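Local atomic coordinates of signal transduction protein pmrD (Escherichia coli, PDB entry 4HN7), a protein that interacts with the phosphorylated response regulator BasR and mediates induction of BasR-activated genes, giving polymyxin resistance in some natural isolates. Residues 21-25 and 26-30; 76-79 and 80-84. All coordinates share one frame; numbering follows the deposited sequence.

How the interactions relate
Interactions 1 and 2 are both local contacts on the surface of a small antiparallel beta barrel. Interaction 1 is the tip of the hairpin that joins strands 16-23 and 29-35; interaction 2 lies within helix 74-84, which follows the last strand, 63-71. Their centres are 19 Å apart and their nearest atoms about 6 Å, so the two do not touch. The same hairpin nevertheless borders both: further along its strands, M20 and I31 meet W77, and V18 meets Q80. Y72, shortly before the helix, shares a backbone hydrogen bond with K29. A disulfide from C81 to C9 ties the helix to strand 3-9, whose W3 packs on L21 and M30.

Interaction 1 (21-25 and 26-30); sequences LCDAG and GAIKM
L21 and M30 form an antiparallel hydrogen-bonded pair in which each amide meets the other's carbonyl: L21 N to M30 O and M30 N to L21 O are both 3.0 Å. One step nearer the turn, C22 and K29 are a non-hydrogen-bonded pair with their CA atoms 4.1 Å apart. D23 N then reaches I28 O at 3.1 Å. Beyond it the chain reverses through A24, G25, G26 and A27. G25 and G26 both have positive phi, as suits glycine, and a weak bond from G26 N to D23 O at 2.6 Å spans the bend.

The side chain of D23 leans over this turn. Its OD2 accepts I28 N at 3.2 Å along an almost straight N-H (174°), although the donor stands above the carboxylate plane, 57° out of it. The other oxygen, OD1, lies against the CD1 methyl of I28. That branch extends over the carboxylate because CG1 is anti to the carbonyl carbon of I28 (chi1 -54°). On the face that carries C22 and K29, C22 SG rests 4.0 Å from G26 CA, and C22 CB touches K29 CG. L21 and M30 point to the other face of the sheet, where both pack on W3 of strand 3-9.

D23 thus joins the two arms through backbone and carboxylate together: its N-H and OD2 engage the carbonyl and amide of I28, and the nearly straight N-H bond from I28 would be expected to favour a negatively charged carboxylate.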
# COMPACT_ATOMS: atom_id res chain seq x y z
N LEU A 21 -12.87 -11.36 -10.85
CA LEU A 21 -12.34 -11.92 -9.62
C LEU A 21 -13.26 -13.06 -9.24
O LEU A 21 -14.41 -12.99 -9.51
CB LEU A 21 -12.43 -10.89 -8.52
CG LEU A 21 -11.68 -9.59 -8.67
CD1 LEU A 21 -12.24 -8.70 -7.59
CD2 LEU A 21 -10.17 -9.78 -8.54
N CYS A 22 -12.79 -14.13 -8.68
CA CYS A 22 -13.74 -15.01 -8.07
C CYS A 22 -13.23 -15.45 -6.70
O CYS A 22 -12.04 -15.52 -6.50
CB CYS A 22 -14.06 -16.15 -8.99
SG CYS A 22 -12.89 -17.48 -8.82
N ASP A 23 -14.16 -15.68 -5.77
CA ASP A 23 -13.89 -16.18 -4.43
C ASP A 23 -13.33 -17.66 -4.47
O ASP A 23 -13.48 -18.35 -5.47
CB ASP A 23 -15.14 -15.91 -3.50
CG ASP A 23 -16.10 -17.07 -3.34
OD1 ASP A 23 -16.62 -17.26 -2.20
OD2 ASP A 23 -16.40 -17.81 -4.31
N ALA A 24 -12.60 -18.09 -3.43
CA ALA A 24 -12.13 -19.50 -3.27
C ALA A 24 -13.29 -20.39 -2.97
O ALA A 24 -13.85 -20.39 -1.88
CB ALA A 24 -11.17 -19.60 -2.12
N GLY A 25 -13.65 -21.20 -3.92
CA GLY A 25 -15.01 -21.69 -3.89
C GLY A 25 -15.57 -21.40 -5.25
O GLY A 25 -16.17 -22.27 -5.89
N GLY A 26 -15.33 -20.16 -5.70
CA GLY A 26 -15.72 -19.68 -7.04
C GLY A 26 -17.23 -19.69 -7.22
O GLY A 26 -17.74 -19.65 -8.35
N ALA A 27 -17.93 -19.76 -6.09
CA ALA A 27 -19.35 -19.54 -6.09
C ALA A 27 -19.62 -18.19 -6.73
O ALA A 27 -20.40 -18.08 -7.65
CB ALA A 27 -19.84 -19.58 -4.64
N ILE A 28 -18.88 -17.20 -6.28
CA ILE A 28 -19.09 -15.79 -6.52
C ILE A 28 -18.01 -15.20 -7.42
O ILE A 28 -16.87 -15.30 -7.12
CB ILE A 28 -19.04 -15.08 -5.18
CG1 ILE A 28 -20.04 -15.75 -4.24
CG2 ILE A 28 -19.40 -13.63 -5.36
CD1 ILE A 28 -19.82 -15.51 -2.78
N LYS A 29 -18.40 -14.58 -8.53
CA LYS A 29 -17.50 -13.98 -9.47
C LYS A 29 -17.95 -12.55 -9.56
O LYS A 29 -19.12 -12.31 -9.51
CB LYS A 29 -17.64 -14.66 -10.81
CG LYS A 29 -17.67 -16.16 -10.70
CD LYS A 29 -17.31 -16.84 -12.01
CE LYS A 29 -17.36 -18.36 -11.90
NZ LYS A 29 -16.03 -19.00 -11.59
N MET A 30 -17.04 -11.59 -9.64
CA MET A 30 -17.36 -10.19 -9.55
C MET A 30 -16.55 -9.56 -10.63
O MET A 30 -15.63 -10.15 -11.13
CB MET A 30 -16.95 -9.56 -8.21
CG MET A 30 -17.63 -10.12 -6.98
SD MET A 30 -19.38 -9.68 -6.71
CE MET A 30 -19.15 -7.98 -6.23

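Interaction 2 (76-79 and 80-84); sequences EWER and QCKVA
W77 and C81 meet one helical turn apart in helix 74-84. From C81, CB passes 3.5 Å from W77 O and 3.6 Å from E78 OE1, touching the backbone of one residue and the carboxylate of the next. With SG anti to its own carbonyl carbon (chi1 -81°), the chain turns back along the helix and sets the sulfur over one face of the indole. SG stands 3.6 Å from the centroid of the W77 six-membered ring, only 7° off its normal, and approaches the benzo carbons at near-equal range, with CZ2 and CE2 closest.

This is a Cys sulfur-aromatic contact, and the sulfur is also half of the disulfide to C9 of strand 3-9, so the covalent link that fastens the helix to the barrel is seated on the tryptophan. K7 of the same strand makes a cation-pi contact with W77, while M20 of strand 16-23 and I31 of strand 29-35 also touch it. W77 O is gripped twice: C81 N arrives at 2.7 Å, nearly in line with the carbonyl, whereas Q80 N approaches from above the carbonyl plane and also makes a weak bond to E76 O.

On the outer side of the helix, E78 and K82 cross at about a right angle, and E78 OE2 forms a long salt bridge of 3.7 Å with K82 NZ. E76 and Q80 instead run side by side, E76 OE2 lying 3.8 Å from Q80 CG, while E76 OE1 pairs with R79 NE in a salt bridge of 3.5 Å.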
# COMPACT_ATOMS: atom_id res chain seq x y z
N GLU A 76 -21.53 -7.51 -19.20
CA GLU A 76 -21.00 -6.52 -18.25
C GLU A 76 -19.49 -6.46 -18.23
O GLU A 76 -18.92 -5.41 -17.97
CB GLU A 76 -21.50 -6.82 -16.83
CG GLU A 76 -20.93 -5.97 -15.70
CD GLU A 76 -21.33 -4.51 -15.76
OE1 GLU A 76 -21.83 -4.06 -16.80
OE2 GLU A 76 -21.13 -3.81 -14.75
N TRP A 77 -18.83 -7.58 -18.50
CA TRP A 77 -17.40 -7.51 -18.64
C TRP A 77 -17.11 -6.66 -19.88
O TRP A 77 -16.37 -5.69 -19.79
CB TRP A 77 -16.69 -8.90 -18.60
CG TRP A 77 -15.32 -8.74 -18.01
CD1 TRP A 77 -14.99 -8.21 -16.76
CD2 TRP A 77 -14.12 -9.01 -18.64
NE1 TRP A 77 -13.63 -8.14 -16.61
CE2 TRP A 77 -13.07 -8.63 -17.75
CE3 TRP A 77 -13.80 -9.54 -19.87
CZ2 TRP A 77 -11.77 -8.78 -18.07
CZ3 TRP A 77 -12.49 -9.68 -20.20
CH2 TRP A 77 -11.47 -9.31 -19.29
N GLU A 78 -17.76 -6.92 -21.02
CA GLU A 78 -17.49 -6.06 -22.18
C GLU A 78 -18.03 -4.64 -22.01
O GLU A 78 -17.34 -3.70 -22.34
CB GLU A 78 -17.93 -6.66 -23.51
CG GLU A 78 -17.15 -6.06 -24.70
CD GLU A 78 -15.66 -5.74 -24.43
OE1 GLU A 78 -14.94 -6.59 -23.85
OE2 GLU A 78 -15.19 -4.63 -24.79
N ARG A 79 -19.21 -4.46 -21.47
CA ARG A 79 -19.60 -3.13 -21.01
C ARG A 79 -18.50 -2.39 -20.22
O ARG A 79 -18.35 -1.17 -20.35
CB ARG A 79 -20.83 -3.21 -20.11
CG ARG A 79 -22.17 -3.16 -20.84
CD ARG A 79 -23.34 -2.99 -19.87
NE ARG A 79 -23.24 -1.76 -19.07
CZ ARG A 79 -23.85 -0.59 -19.33
NH1 ARG A 79 -24.64 -0.43 -20.40
NH2 ARG A 79 -23.66 0.43 -18.51
N GLN A 80 -17.74 -3.12 -19.39
CA GLN A 80 -16.76 -2.54 -18.43
C GLN A 80 -15.33 -2.44 -18.96
O GLN A 80 -14.55 -1.57 -18.53
CB GLN A 80 -16.77 -3.36 -17.15
CG GLN A 80 -17.68 -2.80 -16.11
CD GLN A 80 -17.25 -1.40 -15.76
OE1 GLN A 80 -16.07 -1.15 -15.44
NE2 GLN A 80 -18.17 -0.47 -15.85
N CYS A 81 -14.98 -3.35 -19.87
CA CYS A 81 -13.75 -3.27 -20.66
C CYS A 81 -13.82 -2.20 -21.78
O CYS A 81 -12.83 -2.00 -22.51
CB CYS A 81 -13.38 -4.66 -21.22
SG CYS A 81 -12.51 -5.76 -20.02
N LYS A 82 -14.98 -1.54 -21.90
CA LYS A 82 -15.15 -0.26 -22.65
C LYS A 82 -14.74 1.00 -21.84
O LYS A 82 -13.80 1.71 -22.23
CB LYS A 82 -16.61 -0.11 -23.15
CG LYS A 82 -17.00 -1.07 -24.27
CD LYS A 82 -18.39 -0.80 -24.83
CE LYS A 82 -18.98 -2.06 -25.48
NZ LYS A 82 -18.01 -2.82 -26.33
N VAL A 83 -15.44 1.28 -20.74
CA VAL A 83 -15.09 2.40 -19.84
C VAL A 83 -13.59 2.38 -19.47
O VAL A 83 -12.99 3.44 -19.25
CB VAL A 83 -15.96 2.47 -18.53
CG1 VAL A 83 -17.45 2.52 -18.84
CG2 VAL A 83 -15.66 1.31 -17.58
N ALA A 84 -13.02 1.16 -19.41
CA ALA A 84 -11.59 0.92 -19.07
C ALA A 84 -10.58 1.61 -20.02
O ALA A 84 -9.86 2.54 -19.60
CB ALA A 84 -11.30 -0.58 -19.00